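Local coordinates for D-2-hydroxyacid dehydrogensase protein (Ketogulonicigenium vulgare, PDB 4LSW) that probably interconverts D-2-hydroxyacids and 2-oxoacids with a nicotinamide coenzyme, at residues 107-112 and 165-170; 149-154 and 192-197. All coordinates share one frame; numbering follows the deposited sequence.

Interaction 1 (107-112 and 165-170); sequences LGVAMM and AGFDMQ
M112 reaches M169 with a nearly straight side chain, CG anti to the backbone N (chi1 168°) and SD anti to CA, before the last torsion bends the methyl back toward V109. M169 leaves the loop with its CG anti to its own carbonyl carbon (chi1 -55°), which aims its thioether at the same spot from the other segment. The methyl CE of M112 thus comes to lie 4.2 Å from the sulfur SD of M169, with the two sulfurs close behind at 4.3 Å. The same CE also rests against the CG1 methyl of V109, one helical turn back, at 4.2 Å, so it fills the angle between its own helix and the loop. V109 in turn sends CG1 to CE1 of F167 at 4.4 Å, an approach that is loose and oblique to the phenyl ring. No hydrogen bond crosses; the contact is apolar throughout. Residues 165-168 form a type I turn, with D168 N bonded to A165 O at 2.9 Å, and it joins helix 155-165 to strand 170-174 in the first beta-alpha-beta unit of the Rossmann-type domain. Helix 101-116 runs past this unit, and the buried methionine pair packs between them. F200 and L164 each touch both M112 and M169, F202 adds to the M112 side and A148 to the M169 side. R163 lies against V109, while a backbone bond of F167 to G145 ties the turn to the residues leading into strand 147-151.

Interaction 2 (149-154 and 192-197); sequences GVLGLG and VTLARD
Apolar contact between strand and helix is carried by L194, whose two methyl groups lie one after the other along one face of the backbone of 149-151. CD1 settles on the alpha carbon of G149 at 4.0 Å, a close approach possible because the glycine puts no side chain in the way. CD2 reaches farther along the strand, to CB of L151 at 4.1 Å. The isobutyl group is delivered there by a first torsion that sets CG anti to the backbone N (chi1 180°). Against polar backbone, the same CD2 sits 3.8 Å from the carbonyl O of V150, a plain van der Waals touch. V150 itself turns its side chain to the other face of the sheet. This is helix-on-sheet packing in the Rossmann-type domain: helix 191-196 packs roughly antiparallel on strand 147-151, the axes of 149-151 and 192-196 8.6 Å apart at 155°. L194 also touches S172 and S174 of the adjacent strand 170-174 and V188 of the outermost strand 186-188. Hydrogen bonds do not cross the contact, but they order what follows the strand: T204 OG1 bonds to the carbonyls of L151 and G152, and L153 N bonds to D175. There the chain turns with positive phi at G152 and reaches G154, the N-cap of helix 155-165, consistent with the glycine-rich dinucleotide-binding turn. Charge appears at the far end of the helix: R196 NH2 and D197 OD2 pair at 3.0 Å, with the carboxylate over a face of the guanidinium, a charge contact without a directed N-H.

Interactions 1 and 2 lie on opposite faces of the parallel sheet in the NAD-binding domain, with centres 14 Å apart and nearest atoms about 5 Å apart, so they do not touch. Strands carry the connection. Strand 147-151 supplies A148 to M169 in interaction 1 and G149 to L194 in interaction 2, while its neighbour 200-203 offers F200 and F202 to the methionines and backbone bonds to G149. Along the chain the segments alternate: 149-154 leads through helix 155-165 into 165-170. The likely coenzyme-binding turn starts from interaction 2, and interaction 1 borders the opposite end of the helix that this turn begins.

Interaction 1 (107-112 and 165-170)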
# COMPACT_ATOMS: atom_id res chain seq x y z
N LEU A 107 -1.30 5.18 9.90
CA LEU A 107 -0.07 4.50 10.27
C LEU A 107 1.15 5.33 9.89
O LEU A 107 2.10 5.42 10.66
CB LEU A 107 0.03 3.09 9.69
CG LEU A 107 1.18 2.29 10.34
CD1 LEU A 107 0.85 1.86 11.77
CD2 LEU A 107 1.65 1.09 9.51
N GLY A 108 1.11 5.98 8.73
CA GLY A 108 2.22 6.83 8.32
C GLY A 108 2.54 7.91 9.35
O GLY A 108 3.68 8.10 9.76
N VAL A 109 1.50 8.61 9.79
CA VAL A 109 1.68 9.66 10.78
C VAL A 109 2.13 9.09 12.13
O VAL A 109 3.01 9.65 12.79
CB VAL A 109 0.39 10.49 10.90
CG1 VAL A 109 0.50 11.49 12.03
CG2 VAL A 109 0.12 11.18 9.59
N ALA A 110 1.55 7.96 12.52
CA ALA A 110 1.93 7.29 13.75
C ALA A 110 3.40 6.90 13.74
O ALA A 110 4.09 7.00 14.75
CB ALA A 110 1.08 6.07 13.97
N MET A 111 3.87 6.45 12.58
CA MET A 111 5.26 6.06 12.41
C MET A 111 6.22 7.23 12.56
O MET A 111 7.27 7.11 13.19
CB MET A 111 5.45 5.39 11.04
CG MET A 111 4.85 3.97 11.00
SD MET A 111 4.67 3.29 9.33
CE MET A 111 6.38 3.20 8.77
N MET A 112 5.89 8.37 11.95
CA MET A 112 6.68 9.58 12.13
C MET A 112 6.80 9.93 13.61
O MET A 112 7.90 10.18 14.11
CB MET A 112 6.05 10.77 11.38
CG MET A 112 6.68 12.11 11.77
SD MET A 112 5.84 13.55 11.10
CE MET A 112 4.27 13.38 11.91
N ALA A 165 -1.70 18.69 9.48
CA ALA A 165 -2.17 20.05 9.77
C ALA A 165 -2.63 20.21 11.21
O ALA A 165 -2.51 21.29 11.78
CB ALA A 165 -3.29 20.45 8.79
N GLY A 166 -3.16 19.14 11.80
CA GLY A 166 -3.59 19.17 13.19
C GLY A 166 -2.42 19.32 14.16
O GLY A 166 -2.60 19.73 15.31
N PHE A 167 -1.21 19.00 13.67
CA PHE A 167 0.04 19.20 14.41
C PHE A 167 0.72 20.53 14.05
O PHE A 167 1.89 20.76 14.41
CB PHE A 167 1.01 18.03 14.14
CG PHE A 167 0.57 16.73 14.75
CD1 PHE A 167 -0.35 15.92 14.10
CD2 PHE A 167 1.05 16.33 15.98
CE1 PHE A 167 -0.77 14.72 14.66
CE2 PHE A 167 0.63 15.13 16.55
CZ PHE A 167 -0.28 14.32 15.89
N ASP A 168 -0.02 21.40 13.34
CA ASP A 168 0.46 22.73 12.95
C ASP A 168 1.75 22.67 12.16
O ASP A 168 2.59 23.57 12.25
CB ASP A 168 0.63 23.63 14.17
CG ASP A 168 -0.69 24.00 14.82
OD1 ASP A 168 -1.73 23.90 14.14
OD2 ASP A 168 -0.67 24.39 16.00
N MET A 169 1.91 21.61 11.39
CA MET A 169 3.12 21.52 10.59
C MET A 169 3.07 22.44 9.38
O MET A 169 1.98 22.84 8.91
CB MET A 169 3.40 20.07 10.20
CG MET A 169 3.46 19.15 11.41
SD MET A 169 4.08 17.51 11.05
CE MET A 169 5.84 17.89 11.10
N GLN A 170 4.26 22.82 8.92
CA GLN A 170 4.41 23.59 7.69
C GLN A 170 4.50 22.56 6.56
O GLN A 170 5.49 21.84 6.44
CB GLN A 170 5.68 24.43 7.76
CG GLN A 170 5.78 25.26 9.04
CD GLN A 170 7.18 25.79 9.28
OE1 GLN A 170 7.70 26.59 8.49
NE2 GLN A 170 7.81 25.35 10.37

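Interaction 2 (149-154 and 192-197)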
# COMPACT_ATOMS: atom_id res chain seq x y z
N GLY A 149 6.97 17.30 4.22
CA GLY A 149 6.70 17.23 2.80
C GLY A 149 5.98 15.95 2.49
O GLY A 149 6.26 14.91 3.08
N VAL A 150 5.04 16.02 1.55
CA VAL A 150 4.30 14.85 1.11
C VAL A 150 4.56 14.63 -0.38
O VAL A 150 4.21 15.48 -1.22
CB VAL A 150 2.80 15.00 1.40
CG1 VAL A 150 2.03 13.76 0.98
CG2 VAL A 150 2.59 15.29 2.89
N LEU A 151 5.20 13.50 -0.70
CA LEU A 151 5.56 13.16 -2.07
C LEU A 151 4.46 12.28 -2.66
O LEU A 151 4.34 11.09 -2.33
CB LEU A 151 6.92 12.45 -2.10
CG LEU A 151 7.42 12.02 -3.47
CD1 LEU A 151 7.47 13.21 -4.41
CD2 LEU A 151 8.78 11.40 -3.33
N GLY A 152 3.64 12.89 -3.50
CA GLY A 152 2.43 12.25 -4.00
C GLY A 152 1.24 12.69 -3.17
O GLY A 152 1.08 12.23 -2.04
N LEU A 153 0.42 13.58 -3.72
CA LEU A 153 -0.74 14.08 -2.98
C LEU A 153 -2.05 13.62 -3.61
O LEU A 153 -2.93 14.42 -3.95
CB LEU A 153 -0.69 15.60 -2.84
CG LEU A 153 -1.51 16.10 -1.65
CD1 LEU A 153 -0.71 16.01 -0.36
CD2 LEU A 153 -2.02 17.50 -1.90
N GLY A 154 -2.16 12.30 -3.77
CA GLY A 154 -3.41 11.66 -4.14
C GLY A 154 -4.23 11.39 -2.89
O GLY A 154 -4.09 12.11 -1.90
N VAL A 192 13.58 16.58 -4.99
CA VAL A 192 14.79 17.10 -4.36
C VAL A 192 14.52 18.41 -3.63
O VAL A 192 14.89 18.55 -2.45
CB VAL A 192 15.94 17.30 -5.38
CG1 VAL A 192 17.11 18.04 -4.72
CG2 VAL A 192 16.39 15.96 -5.90
N THR A 193 13.84 19.34 -4.30
CA THR A 193 13.49 20.61 -3.69
C THR A 193 12.54 20.41 -2.52
O THR A 193 12.68 21.05 -1.47
CB THR A 193 12.83 21.54 -4.71
OG1 THR A 193 13.68 21.67 -5.86
CG2 THR A 193 12.58 22.92 -4.10
N LEU A 194 11.58 19.51 -2.68
CA LEU A 194 10.64 19.20 -1.61
C LEU A 194 11.41 18.76 -0.36
O LEU A 194 11.21 19.28 0.74
CB LEU A 194 9.68 18.09 -2.05
CG LEU A 194 8.64 17.65 -1.01
CD1 LEU A 194 7.68 18.78 -0.75
CD2 LEU A 194 7.91 16.42 -1.52
N ALA A 195 12.33 17.82 -0.56
CA ALA A 195 13.07 17.25 0.55
C ALA A 195 13.98 18.26 1.24
O ALA A 195 14.16 18.23 2.47
CB ALA A 195 13.88 16.07 0.05
N ARG A 196 14.59 19.13 0.44
CA ARG A 196 15.54 20.10 0.95
C ARG A 196 14.98 20.95 2.10
O ARG A 196 15.69 21.24 3.06
CB ARG A 196 16.02 21.02 -0.19
CG ARG A 196 17.08 22.03 0.25
CD ARG A 196 17.43 23.01 -0.87
NE ARG A 196 16.22 23.57 -1.48
CZ ARG A 196 15.78 24.81 -1.28
NH1 ARG A 196 16.45 25.64 -0.49
NH2 ARG A 196 14.68 25.23 -1.89
N ASP A 197 13.71 21.31 1.98
CA ASP A 197 13.10 22.26 2.90
C ASP A 197 12.22 21.63 3.98
O ASP A 197 11.45 22.34 4.63
CB ASP A 197 12.26 23.28 2.13
CG ASP A 197 13.09 24.14 1.20
OD1 ASP A 197 14.28 24.33 1.50
OD2 ASP A 197 12.55 24.61 0.18